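Local coordinates for protein peroxisomal acyl-coenzyme A oxidase 1 (Arabidopsis thaliana, PDB 1W07) that catalyses the FAD-dependent desaturation of long- and medium-chain acyl-CoAs to 2-trans-enoyl-CoAs in the peroxisome, using oxygen as electron acceptor and releasing hydrogen peroxide, at residues T455-R460 with A486-A491; L529-K534 with Y557-Y562; Q433-L438 with A517-A522. The protein carries 1 engineered substitution. All blocks are in the same frame, centred on the assembly; numbering follows the deposited sequence.

In the fold
All three contacts lie on the same side of the chain's centre. Contact 2 and contact 3 share helix 516-538. Contact 3 uses its start, against helix 427-443, and contact 2 a later part, against helix 548-566. Their centres are about 19 Å apart and they do not touch. The centre of contact 1, about 14 Å from that of contact 2 and about 15 Å from that of contact 3, touches both. L529 packs on Y457, F487 and E488, while T455 and M458 reach F437 and L438. Along the chain, contact 1 falls between the two halves of contact 3, and contact 2 closes last. Together they join four helices and one loop in the C-terminal helical part.

Contact 1 of 3, residues T455-R460 with A486-A491; sequences TAYMGR and AFEARA
Y457 and E488 lie alongside each other, pointing opposite ways, and between them they bury most of this contact. CG of Y457 stands between its backbone N and carbonyl carbon (chi1 74°), which brings the CD1-CE1 side of the ring against E488. Ring atom CD1 of Y457 rests 3.6 Å from CB of E488. CE1 of Y457 lies 3.5 Å from the carbonyl O of E488. Further out, OH of Y457 meets CB of A491 at 3.7 Å, and its hydrogen bond goes to H526. The E488 carboxylate runs back toward the loop, with OE2 3.4 Å from CB of Y457. There the guanidinium of R460 meets it edge-on in a two-pronged salt bridge. NH1 of R460 reaches OE1 of E488 at 3.4 Å, and NH2 of R460 reaches OE2 of E488 at 3.4 Å; both bonds are weak. With an alanine here in place of the glutamate, R460 would probably lose this carboxylate mate and the CB side of Y457 would be less covered. The contact fastens the loop before helix 461-464 to helix 480-503. L529 of helix 516-538 packs on both Y457 and E488, and M458 leans on helix 427-443.

Contact 2 of 3, residues L529-K534 with Y557-Y562; sequences LIVVSK and YIYALY
Y559 carries most of this contact, reaching from helix 548-566 to the two valines V531 and V532. Its CB points toward helix 516-538. CG continues anti to the backbone N (chi1 -180°), which directs the ring at the two valines. The first ring atom to meet a partner is CD2 of Y559, 4.1 Å from CG2 of V532. The next atom, CE2 of Y559, is shared. It has CG2 of V532 at 3.9 Å and CG1 of V531 at 3.4 Å. CZ of Y559 is 3.5 Å from CG1 of V531. At the tip, OH of Y559 lies 3.3 Å from CG1 of V531, a van der Waals contact. The outer end of the tyrosine lies against V531, chiefly its CG1, and the two side chains cross at about a right angle. Both valine methyls approach the ring obliquely.

The other methyl of V532 works on the next residue of the opposing helix. CG1 of V532 meets CB of A560 at 4.0 Å, where the CA atoms of V532 and A560 are 6.2 Å apart. No hydrogen bond joins the two segments, and all four touching residues are buried. Beyond them, Y559 also packs on S340 and F344 of helix 328-363.

The local axes approach to 10.0 Å and run nearly antiparallel, at 155°. Helices 516-538 and 548-566 follow each other in the chain, with a short connection between them. They form an antiparallel helical hairpin with an apolar interface, part of the all-helical C-terminal region of acyl-CoA oxidases.

Contact 3 of 3, residues Q433-L438 with A517-A522; sequences QVARFL and ADLVEA
A435 and L519 make the central apolar contact between helix 427-443 and helix 516-538. CB of A435 points at the opposing helix and meets CB of L519 at 3.8 Å. Because the methyl of A435 is so small, the backbones come close, with the CA atoms of A435 and L519 5.7 Å apart. It is the stem of the leucine that touches here. The L519 side chain also packs on F512, C498 and M439. Those three come from helix 508-514, helix 480-503 and helix 427-443.

A second kind of contact sets methyl groups against backbone carbonyls. CB of A435 lies 3.7 Å from O of L519. One turn on along both helices, CD1 of L438 lies 4.0 Å from O of A522. The L438 chain is extended at chi2 (176°), and this carries CD1 out to that carbonyl. The side chain of A522 stays further off, and it packs on M494 of helix 480-503.

No hydrogen bond or salt bridge crosses between the segments. The polar residues face other partners. R436 turns away from the opposing helix and makes a cation-pi contact with F512. E521 hydrogen-bonds H565 of the second subunit, and D518 makes a long, weak ion pair with R590 and a weak hydrogen bond with N586 of that subunit.

The side chain of L519 is about 10 Å from a bound FAD, so L519 lies near the cofactor but not in contact with it. This is close alanine-mediated helix packing. It joins the C-alpha1 domain to the C-terminal helical region of the oxidase, beside the interface of the homodimer.

Contact 1 of 3, residues T455-R460 with A486-A491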
ATOM      1  N   THR B 455      23.557 -20.941   7.417  1.00 36.65           N
ATOM      2  CA  THR B 455      24.214 -20.211   8.502  1.00 36.77           C
ATOM      3  C   THR B 455      25.699 -20.578   8.573  1.00 37.21           C
ATOM      4  O   THR B 455      26.400 -20.200   9.510  1.00 37.85           O
ATOM      5  CB  THR B 455      23.557 -20.526   9.868  1.00 39.06           C
ATOM      6  OG1 THR B 455      23.689 -21.925  10.154  1.00 37.12           O
ATOM      7  CG2 THR B 455      22.079 -20.173   9.843  1.00 39.43           C
ATOM      8  N   ALA B 456      26.175 -21.308   7.572  1.00 39.01           N
ATOM      9  CA  ALA B 456      27.572 -21.723   7.530  1.00 39.66           C
ATOM     10  C   ALA B 456      28.505 -20.518   7.603  1.00 39.14           C
ATOM     11  O   ALA B 456      29.541 -20.560   8.271  1.00 38.08           O
ATOM     12  CB  ALA B 456      27.838 -22.517   6.258  1.00 39.36           C
ATOM     13  N   TYR B 457      28.131 -19.441   6.923  1.00 37.26           N
ATOM     14  CA  TYR B 457      28.953 -18.241   6.919  1.00 35.51           C
ATOM     15  C   TYR B 457      29.189 -17.734   8.326  1.00 37.33           C
ATOM     16  O   TYR B 457      30.214 -17.117   8.611  1.00 39.32           O
ATOM     17  CB  TYR B 457      28.280 -17.144   6.083  1.00 35.17           C
ATOM     18  CG  TYR B 457      27.074 -16.502   6.746  1.00 32.70           C
ATOM     19  CD1 TYR B 457      27.176 -15.263   7.382  1.00 31.81           C
ATOM     20  CD2 TYR B 457      25.834 -17.135   6.741  1.00 32.87           C
ATOM     21  CE1 TYR B 457      26.067 -14.666   7.997  1.00 30.83           C
ATOM     22  CE2 TYR B 457      24.715 -16.552   7.354  1.00 33.16           C
ATOM     23  CZ  TYR B 457      24.839 -15.320   7.980  1.00 32.80           C
ATOM     24  OH  TYR B 457      23.741 -14.765   8.599  1.00 32.17           O
ATOM     25  N   MET B 458      28.228 -17.988   9.206  1.00 39.53           N
ATOM     26  CA  MET B 458      28.341 -17.529  10.584  1.00 42.66           C
ATOM     27  C   MET B 458      29.517 -18.202  11.268  1.00 43.40           C
ATOM     28  O   MET B 458      29.900 -17.821  12.369  1.00 43.59           O
ATOM     29  CB  MET B 458      27.046 -17.815  11.354  1.00 42.19           C
ATOM     30  CG  MET B 458      25.832 -17.063  10.815  1.00 43.38           C
ATOM     31  SD  MET B 458      24.321 -17.372  11.753  1.00 42.36           S
ATOM     32  CE  MET B 458      24.453 -16.057  13.013  1.00 35.96           C
ATOM     33  N   GLY B 459      30.090 -19.200  10.602  1.00 44.59           N
ATOM     34  CA  GLY B 459      31.231 -19.901  11.154  1.00 48.49           C
ATOM     35  C   GLY B 459      32.526 -19.175  10.836  1.00 48.63           C
ATOM     36  O   GLY B 459      33.480 -19.206  11.614  1.00 50.05           O
ATOM     37  N   ARG B 460      32.557 -18.514   9.683  1.00 48.53           N
ATOM     38  CA  ARG B 460      33.736 -17.781   9.254  1.00 47.21           C
ATOM     39  C   ARG B 460      33.733 -16.353   9.789  1.00 47.81           C
ATOM     40  O   ARG B 460      34.139 -15.417   9.091  1.00 47.23           O
ATOM     41  CB  ARG B 460      33.818 -17.770   7.723  1.00 48.31           C
ATOM     42  CG  ARG B 460      34.073 -19.147   7.130  1.00 50.09           C
ATOM     43  CD  ARG B 460      34.189 -19.134   5.608  1.00 51.60           C
ATOM     44  NE  ARG B 460      32.901 -19.256   4.927  1.00 52.86           N
ATOM     45  CZ  ARG B 460      32.062 -18.249   4.706  1.00 52.64           C
ATOM     46  NH1 ARG B 460      32.365 -17.021   5.110  1.00 52.91           N
ATOM     47  NH2 ARG B 460      30.919 -18.471   4.071  1.00 51.04           N
ATOM     48  N   ALA B 486      30.193  -9.132   1.438  1.00 22.96           N
ATOM     49  CA  ALA B 486      29.547  -7.942   1.978  1.00 21.89           C
ATOM     50  C   ALA B 486      28.253  -8.277   2.722  1.00 20.30           C
ATOM     51  O   ALA B 486      28.050  -7.814   3.845  1.00 18.66           O
ATOM     52  CB  ALA B 486      29.256  -6.965   0.865  1.00 23.24           C
ATOM     53  N   PHE B 487      27.375  -9.072   2.106  1.00 21.94           N
ATOM     54  CA  PHE B 487      26.105  -9.439   2.748  1.00 21.89           C
ATOM     55  C   PHE B 487      26.270 -10.366   3.958  1.00 22.15           C
ATOM     56  O   PHE B 487      25.529 -10.250   4.931  1.00 23.06           O
ATOM     57  CB  PHE B 487      25.151 -10.090   1.741  1.00 23.13           C
ATOM     58  CG  PHE B 487      24.362  -9.101   0.922  1.00 22.08           C
ATOM     59  CD1 PHE B 487      24.976  -8.345  -0.072  1.00 21.96           C
ATOM     60  CD2 PHE B 487      23.006  -8.908   1.168  1.00 22.48           C
ATOM     61  CE1 PHE B 487      24.253  -7.409  -0.805  1.00 19.38           C
ATOM     62  CE2 PHE B 487      22.271  -7.980   0.442  1.00 21.84           C
ATOM     63  CZ  PHE B 487      22.899  -7.226  -0.548  1.00 23.36           C
ATOM     64  N   GLU B 488      27.227 -11.288   3.896  1.00 22.93           N
ATOM     65  CA  GLU B 488      27.454 -12.204   5.015  1.00 26.17           C
ATOM     66  C   GLU B 488      27.987 -11.416   6.205  1.00 27.25           C
ATOM     67  O   GLU B 488      27.516 -11.576   7.327  1.00 28.51           O
ATOM     68  CB  GLU B 488      28.442 -13.314   4.631  1.00 25.61           C
ATOM     69  CG  GLU B 488      27.966 -14.228   3.509  1.00 25.98           C
ATOM     70  CD  GLU B 488      28.962 -15.324   3.190  1.00 28.59           C
ATOM     71  OE1 GLU B 488      30.173 -15.091   3.371  1.00 31.51           O
ATOM     72  OE2 GLU B 488      28.542 -16.410   2.738  1.00 30.94           O
ATOM     73  N   ALA B 489      28.962 -10.553   5.953  1.00 28.56           N
ATOM     74  CA  ALA B 489      29.535  -9.727   7.010  1.00 29.69           C
ATOM     75  C   ALA B 489      28.480  -8.825   7.646  1.00 30.15           C
ATOM     76  O   ALA B 489      28.381  -8.723   8.868  1.00 31.11           O
ATOM     77  CB  ALA B 489      30.664  -8.877   6.449  1.00 31.83           C
ATOM     78  N   ARG B 490      27.692  -8.164   6.811  1.00 26.88           N
ATOM     79  CA  ARG B 490      26.648  -7.275   7.296  1.00 26.51           C
ATOM     80  C   ARG B 490      25.638  -7.998   8.194  1.00 24.88           C
ATOM     81  O   ARG B 490      25.258  -7.491   9.251  1.00 26.07           O
ATOM     82  CB  ARG B 490      25.947  -6.622   6.097  1.00 26.96           C
ATOM     83  CG  ARG B 490      24.673  -5.882   6.436  1.00 28.78           C
ATOM     84  CD  ARG B 490      23.473  -6.609   5.854  1.00 29.62           C
ATOM     85  NE  ARG B 490      22.222  -5.856   6.031  1.00 26.93           N
ATOM     86  CZ  ARG B 490      21.143  -6.046   5.274  1.00 24.54           C
ATOM     87  NH1 ARG B 490      21.169  -6.949   4.296  1.00 20.28           N
ATOM     88  NH2 ARG B 490      20.048  -5.339   5.487  1.00 21.50           N
ATOM     89  N   ALA B 491      25.220  -9.188   7.779  1.00 23.59           N
ATOM     90  CA  ALA B 491      24.264  -9.982   8.547  1.00 23.40           C
ATOM     91  C   ALA B 491      24.883 -10.497   9.846  1.00 26.18           C
ATOM     92  O   ALA B 491      24.304 -10.355  10.923  1.00 25.07           O
ATOM     93  CB  ALA B 491      23.775 -11.153   7.716  1.00 20.79           C
TER

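Contact 2 of 3, residues L529-K534 with Y557-Y562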
ATOM      1  N   LEU B 529      20.451 -12.137   2.629  1.00 18.37           N
ATOM      2  CA  LEU B 529      21.687 -12.814   2.236  1.00 18.89           C
ATOM      3  C   LEU B 529      21.310 -14.123   1.541  1.00 19.53           C
ATOM      4  O   LEU B 529      21.862 -14.456   0.500  1.00 21.93           O
ATOM      5  CB  LEU B 529      22.536 -13.119   3.468  1.00 17.73           C
ATOM      6  CG  LEU B 529      23.660 -14.147   3.299  1.00 24.09           C
ATOM      7  CD1 LEU B 529      24.707 -13.668   2.289  1.00 18.13           C
ATOM      8  CD2 LEU B 529      24.292 -14.390   4.660  1.00 22.88           C
ATOM      9  N   ILE B 530      20.362 -14.860   2.123  1.00 17.28           N
ATOM     10  CA  ILE B 530      19.923 -16.122   1.535  1.00 14.05           C
ATOM     11  C   ILE B 530      19.399 -15.915   0.096  1.00 18.12           C
ATOM     12  O   ILE B 530      19.750 -16.668  -0.821  1.00 16.34           O
ATOM     13  CB  ILE B 530      18.823 -16.766   2.410  1.00 15.04           C
ATOM     14  CG1 ILE B 530      19.413 -17.181   3.769  1.00 18.97           C
ATOM     15  CG2 ILE B 530      18.206 -17.953   1.695  1.00 15.79           C
ATOM     16  CD1 ILE B 530      18.396 -17.769   4.760  1.00 13.33           C
ATOM     17  N   VAL B 531      18.554 -14.905  -0.108  1.00 17.58           N
ATOM     18  CA  VAL B 531      18.004 -14.646  -1.430  1.00 15.09           C
ATOM     19  C   VAL B 531      19.138 -14.298  -2.397  1.00 13.66           C
ATOM     20  O   VAL B 531      19.203 -14.808  -3.516  1.00 16.09           O
ATOM     21  CB  VAL B 531      16.968 -13.483  -1.378  1.00 18.76           C
ATOM     22  CG1 VAL B 531      16.382 -13.248  -2.763  1.00 17.31           C
ATOM     23  CG2 VAL B 531      15.847 -13.811  -0.390  1.00 15.27           C
ATOM     24  N   VAL B 532      20.046 -13.439  -1.965  1.00 16.52           N
ATOM     25  CA  VAL B 532      21.158 -13.047  -2.821  1.00 17.78           C
ATOM     26  C   VAL B 532      22.040 -14.236  -3.187  1.00 18.77           C
ATOM     27  O   VAL B 532      22.441 -14.384  -4.346  1.00 18.21           O
ATOM     28  CB  VAL B 532      22.046 -11.975  -2.153  1.00 19.62           C
ATOM     29  CG1 VAL B 532      23.242 -11.682  -3.048  1.00 21.10           C
ATOM     30  CG2 VAL B 532      21.256 -10.701  -1.905  1.00 20.21           C
ATOM     31  N   SER B 533      22.339 -15.084  -2.203  1.00 17.67           N
ATOM     32  CA  SER B 533      23.193 -16.249  -2.422  1.00 20.91           C
ATOM     33  C   SER B 533      22.561 -17.273  -3.351  1.00 19.78           C
ATOM     34  O   SER B 533      23.260 -17.921  -4.119  1.00 18.05           O
ATOM     35  CB  SER B 533      23.570 -16.914  -1.084  1.00 19.86           C
ATOM     36  OG  SER B 533      22.475 -17.639  -0.551  1.00 25.25           O
ATOM     37  N   LYS B 534      21.240 -17.425  -3.284  1.00 19.79           N
ATOM     38  CA  LYS B 534      20.554 -18.379  -4.154  1.00 18.29           C
ATOM     39  C   LYS B 534      20.460 -17.884  -5.597  1.00 17.81           C
ATOM     40  O   LYS B 534      20.431 -18.688  -6.531  1.00 20.55           O
ATOM     41  CB  LYS B 534      19.160 -18.694  -3.621  1.00 20.77           C
ATOM     42  CG  LYS B 534      19.192 -19.274  -2.228  1.00 27.63           C
ATOM     43  CD  LYS B 534      20.046 -20.523  -2.196  1.00 32.10           C
ATOM     44  CE  LYS B 534      20.313 -20.972  -0.777  1.00 34.67           C
ATOM     45  NZ  LYS B 534      21.131 -22.213  -0.783  1.00 37.39           N
ATOM     46  N   TYR B 557      22.607  -8.802  -9.867  1.00 15.30           N
ATOM     47  CA  TYR B 557      23.354  -7.760  -9.184  1.00 15.62           C
ATOM     48  C   TYR B 557      22.576  -6.483  -8.928  1.00 14.94           C
ATOM     49  O   TYR B 557      22.950  -5.693  -8.056  1.00 16.87           O
ATOM     50  CB  TYR B 557      24.687  -7.498  -9.898  1.00 16.51           C
ATOM     51  CG  TYR B 557      25.611  -8.678  -9.751  1.00 19.69           C
ATOM     52  CD1 TYR B 557      25.604  -9.711 -10.691  1.00 18.21           C
ATOM     53  CD2 TYR B 557      26.400  -8.832  -8.608  1.00 20.43           C
ATOM     54  CE1 TYR B 557      26.351 -10.872 -10.486  1.00 25.29           C
ATOM     55  CE2 TYR B 557      27.148  -9.991  -8.403  1.00 21.83           C
ATOM     56  CZ  TYR B 557      27.116 -11.003  -9.333  1.00 23.04           C
ATOM     57  OH  TYR B 557      27.805 -12.166  -9.072  1.00 24.81           O
ATOM     58  N   ILE B 558      21.495  -6.277  -9.677  1.00 14.86           N
ATOM     59  CA  ILE B 558      20.620  -5.129  -9.450  1.00 15.62           C
ATOM     60  C   ILE B 558      19.939  -5.384  -8.102  1.00 14.21           C
ATOM     61  O   ILE B 558      19.844  -4.489  -7.267  1.00 13.43           O
ATOM     62  CB  ILE B 558      19.497  -5.007 -10.531  1.00 15.40           C
ATOM     63  CG1 ILE B 558      20.043  -4.333 -11.793  1.00 20.17           C
ATOM     64  CG2 ILE B 558      18.289  -4.232  -9.949  1.00 12.95           C
ATOM     65  CD1 ILE B 558      19.026  -4.232 -12.927  1.00 19.41           C
ATOM     66  N   TYR B 559      19.458  -6.607  -7.895  1.00 12.99           N
ATOM     67  CA  TYR B 559      18.791  -6.959  -6.634  1.00 14.98           C
ATOM     68  C   TYR B 559      19.745  -6.713  -5.445  1.00 16.72           C
ATOM     69  O   TYR B 559      19.417  -5.995  -4.493  1.00 12.15           O
ATOM     70  CB  TYR B 559      18.344  -8.437  -6.676  1.00 14.86           C
ATOM     71  CG  TYR B 559      17.627  -8.930  -5.424  1.00 13.06           C
ATOM     72  CD1 TYR B 559      16.352  -8.461  -5.074  1.00 18.48           C
ATOM     73  CD2 TYR B 559      18.260  -9.802  -4.548  1.00 14.26           C
ATOM     74  CE1 TYR B 559      15.733  -8.851  -3.860  1.00 14.71           C
ATOM     75  CE2 TYR B 559      17.664 -10.190  -3.343  1.00 13.88           C
ATOM     76  CZ  TYR B 559      16.417  -9.723  -3.001  1.00 17.05           C
ATOM     77  OH  TYR B 559      15.866 -10.140  -1.804  1.00 14.49           O
ATOM     78  N   ALA B 560      20.940  -7.288  -5.526  1.00 17.14           N
ATOM     79  CA  ALA B 560      21.935  -7.151  -4.473  1.00 18.98           C
ATOM     80  C   ALA B 560      22.378  -5.707  -4.237  1.00 17.04           C
ATOM     81  O   ALA B 560      22.359  -5.218  -3.105  1.00 19.07           O
ATOM     82  CB  ALA B 560      23.144  -8.029  -4.785  1.00 17.58           C
ATOM     83  N   LEU B 561      22.773  -5.022  -5.301  1.00 15.00           N
ATOM     84  CA  LEU B 561      23.234  -3.644  -5.174  1.00 16.71           C
ATOM     85  C   LEU B 561      22.125  -2.704  -4.730  1.00 18.70           C
ATOM     86  O   LEU B 561      22.392  -1.691  -4.083  1.00 14.78           O
ATOM     87  CB  LEU B 561      23.834  -3.159  -6.494  1.00 17.80           C
ATOM     88  CG  LEU B 561      25.066  -3.929  -6.988  1.00 20.75           C
ATOM     89  CD1 LEU B 561      25.578  -3.325  -8.295  1.00 19.74           C
ATOM     90  CD2 LEU B 561      26.140  -3.879  -5.913  1.00 24.66           C
ATOM     91  N   TYR B 562      20.879  -3.026  -5.077  1.00 19.07           N
ATOM     92  CA  TYR B 562      19.758  -2.195  -4.665  1.00 15.81           C
ATOM     93  C   TYR B 562      19.570  -2.308  -3.157  1.00 14.92           C
ATOM     94  O   TYR B 562      19.356  -1.308  -2.474  1.00 15.33           O
ATOM     95  CB  TYR B 562      18.471  -2.634  -5.367  1.00 20.61           C
ATOM     96  CG  TYR B 562      17.272  -1.859  -4.883  1.00 21.10           C
ATOM     97  CD1 TYR B 562      17.108  -0.521  -5.230  1.00 24.65           C
ATOM     98  CD2 TYR B 562      16.323  -2.449  -4.050  1.00 24.46           C
ATOM     99  CE1 TYR B 562      16.036   0.215  -4.761  1.00 27.56           C
ATOM    100  CE2 TYR B 562      15.236  -1.721  -3.576  1.00 24.90           C
ATOM    101  CZ  TYR B 562      15.104  -0.389  -3.937  1.00 27.77           C
ATOM    102  OH  TYR B 562      14.047   0.361  -3.473  1.00 31.93           O
TER

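Contact 3 of 3, residues Q433-L438 with A517-A522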
ATOM      1  N   GLN B 433      11.091 -15.240  15.154  1.00 22.33           N
ATOM      2  CA  GLN B 433      11.452 -16.640  15.331  1.00 24.00           C
ATOM      3  C   GLN B 433      12.828 -16.852  14.712  1.00 21.69           C
ATOM      4  O   GLN B 433      13.669 -17.561  15.272  1.00 21.83           O
ATOM      5  CB  GLN B 433      10.419 -17.546  14.655  1.00 26.90           C
ATOM      6  CG  GLN B 433       9.178 -17.788  15.507  1.00 32.03           C
ATOM      7  CD  GLN B 433       7.976 -18.242  14.695  1.00 35.58           C
ATOM      8  OE1 GLN B 433       8.105 -19.010  13.735  1.00 37.97           O
ATOM      9  NE2 GLN B 433       6.797 -17.781  15.087  1.00 36.37           N
ATOM     10  N   VAL B 434      13.064 -16.231  13.559  1.00 20.42           N
ATOM     11  CA  VAL B 434      14.360 -16.351  12.893  1.00 17.63           C
ATOM     12  C   VAL B 434      15.424 -15.743  13.801  1.00 18.78           C
ATOM     13  O   VAL B 434      16.504 -16.308  13.971  1.00 17.98           O
ATOM     14  CB  VAL B 434      14.367 -15.615  11.526  1.00 19.73           C
ATOM     15  CG1 VAL B 434      15.781 -15.612  10.927  1.00 20.09           C
ATOM     16  CG2 VAL B 434      13.397 -16.295  10.571  1.00 18.88           C
ATOM     17  N   ALA B 435      15.113 -14.590  14.385  1.00 19.54           N
ATOM     18  CA  ALA B 435      16.049 -13.908  15.279  1.00 21.73           C
ATOM     19  C   ALA B 435      16.442 -14.839  16.427  1.00 23.10           C
ATOM     20  O   ALA B 435      17.624 -14.955  16.756  1.00 23.33           O
ATOM     21  CB  ALA B 435      15.426 -12.627  15.822  1.00 21.79           C
ATOM     22  N   ARG B 436      15.462 -15.497  17.040  1.00 23.17           N
ATOM     23  CA  ARG B 436      15.772 -16.422  18.128  1.00 28.93           C
ATOM     24  C   ARG B 436      16.728 -17.510  17.626  1.00 27.83           C
ATOM     25  O   ARG B 436      17.684 -17.861  18.307  1.00 32.67           O
ATOM     26  CB  ARG B 436      14.496 -17.067  18.672  1.00 29.54           C
ATOM     27  CG  ARG B 436      13.608 -16.138  19.479  1.00 28.35           C
ATOM     28  CD  ARG B 436      12.442 -16.907  20.070  1.00 32.29           C
ATOM     29  NE  ARG B 436      11.422 -16.040  20.650  1.00 30.92           N
ATOM     30  CZ  ARG B 436      11.548 -15.353  21.783  1.00 32.11           C
ATOM     31  NH1 ARG B 436      12.662 -15.411  22.506  1.00 30.32           N
ATOM     32  NH2 ARG B 436      10.537 -14.604  22.202  1.00 33.78           N
ATOM     33  N   PHE B 437      16.463 -18.038  16.436  1.00 25.00           N
ATOM     34  CA  PHE B 437      17.309 -19.070  15.841  1.00 24.04           C
ATOM     35  C   PHE B 437      18.731 -18.545  15.627  1.00 24.09           C
ATOM     36  O   PHE B 437      19.716 -19.243  15.891  1.00 23.39           O
ATOM     37  CB  PHE B 437      16.718 -19.521  14.501  1.00 27.55           C
ATOM     38  CG  PHE B 437      17.617 -20.432  13.710  1.00 29.74           C
ATOM     39  CD1 PHE B 437      17.826 -21.745  14.113  1.00 29.98           C
ATOM     40  CD2 PHE B 437      18.270 -19.968  12.569  1.00 31.49           C
ATOM     41  CE1 PHE B 437      18.671 -22.589  13.398  1.00 30.24           C
ATOM     42  CE2 PHE B 437      19.123 -20.807  11.840  1.00 33.34           C
ATOM     43  CZ  PHE B 437      19.322 -22.121  12.258  1.00 33.05           C
ATOM     44  N   LEU B 438      18.832 -17.307  15.151  1.00 20.74           N
ATOM     45  CA  LEU B 438      20.132 -16.702  14.907  1.00 22.86           C
ATOM     46  C   LEU B 438      20.873 -16.492  16.213  1.00 25.47           C
ATOM     47  O   LEU B 438      22.081 -16.718  16.283  1.00 24.53           O
ATOM     48  CB  LEU B 438      19.984 -15.361  14.172  1.00 22.77           C
ATOM     49  CG  LEU B 438      19.539 -15.443  12.698  1.00 22.14           C
ATOM     50  CD1 LEU B 438      19.346 -14.031  12.151  1.00 17.23           C
ATOM     51  CD2 LEU B 438      20.580 -16.214  11.879  1.00 19.50           C
ATOM     52  N   ALA B 517      13.133  -4.584  17.850  1.00 18.00           N
ATOM     53  CA  ALA B 517      13.322  -3.920  16.566  1.00 18.17           C
ATOM     54  C   ALA B 517      14.683  -4.291  15.968  1.00 17.76           C
ATOM     55  O   ALA B 517      14.786  -4.618  14.786  1.00 18.42           O
ATOM     56  CB  ALA B 517      13.188  -2.375  16.732  1.00 16.29           C
ATOM     57  N   ASP B 518      15.726  -4.259  16.784  1.00 17.95           N
ATOM     58  CA  ASP B 518      17.065  -4.593  16.300  1.00 19.88           C
ATOM     59  C   ASP B 518      17.150  -6.042  15.837  1.00 18.37           C
ATOM     60  O   ASP B 518      17.824  -6.356  14.850  1.00 15.41           O
ATOM     61  CB  ASP B 518      18.100  -4.362  17.409  1.00 21.30           C
ATOM     62  CG  ASP B 518      18.309  -2.893  17.731  1.00 28.49           C
ATOM     63  OD1 ASP B 518      17.353  -2.099  17.602  1.00 29.18           O
ATOM     64  OD2 ASP B 518      19.434  -2.524  18.131  1.00 34.14           O
ATOM     65  N   LEU B 519      16.473  -6.925  16.563  1.00 16.71           N
ATOM     66  CA  LEU B 519      16.510  -8.345  16.247  1.00 17.89           C
ATOM     67  C   LEU B 519      15.838  -8.645  14.916  1.00 17.60           C
ATOM     68  O   LEU B 519      16.317  -9.481  14.149  1.00 17.33           O
ATOM     69  CB  LEU B 519      15.861  -9.145  17.386  1.00 17.30           C
ATOM     70  CG  LEU B 519      16.678  -9.143  18.693  1.00 19.99           C
ATOM     71  CD1 LEU B 519      15.824  -9.590  19.882  1.00 18.67           C
ATOM     72  CD2 LEU B 519      17.887 -10.051  18.510  1.00 19.93           C
ATOM     73  N   VAL B 520      14.734  -7.959  14.640  1.00 15.67           N
ATOM     74  CA  VAL B 520      14.012  -8.141  13.392  1.00 15.81           C
ATOM     75  C   VAL B 520      14.867  -7.664  12.212  1.00 15.38           C
ATOM     76  O   VAL B 520      14.845  -8.272  11.130  1.00 17.58           O
ATOM     77  CB  VAL B 520      12.679  -7.350  13.396  1.00 16.72           C
ATOM     78  CG1 VAL B 520      12.094  -7.309  11.989  1.00 18.51           C
ATOM     79  CG2 VAL B 520      11.702  -8.002  14.366  1.00 17.07           C
ATOM     80  N   GLU B 521      15.603  -6.572  12.398  1.00 16.68           N
ATOM     81  CA  GLU B 521      16.453  -6.056  11.324  1.00 16.33           C
ATOM     82  C   GLU B 521      17.577  -7.049  11.001  1.00 16.13           C
ATOM     83  O   GLU B 521      17.914  -7.241   9.830  1.00 13.18           O
ATOM     84  CB  GLU B 521      17.049  -4.710  11.712  1.00 18.13           C
ATOM     85  CG  GLU B 521      16.143  -3.538  11.400  1.00 26.55           C
ATOM     86  CD  GLU B 521      16.740  -2.220  11.830  1.00 29.52           C
ATOM     87  OE1 GLU B 521      17.927  -1.977  11.527  1.00 38.86           O
ATOM     88  OE2 GLU B 521      16.023  -1.425  12.459  1.00 34.76           O
ATOM     89  N   ALA B 522      18.149  -7.683  12.028  1.00 14.64           N
ATOM     90  CA  ALA B 522      19.222  -8.659  11.825  1.00 17.05           C
ATOM     91  C   ALA B 522      18.693  -9.904  11.112  1.00 16.08           C
ATOM     92  O   ALA B 522      19.380 -10.486  10.271  1.00 19.06           O
ATOM     93  CB  ALA B 522      19.852  -9.061  13.176  1.00 17.64           C
TER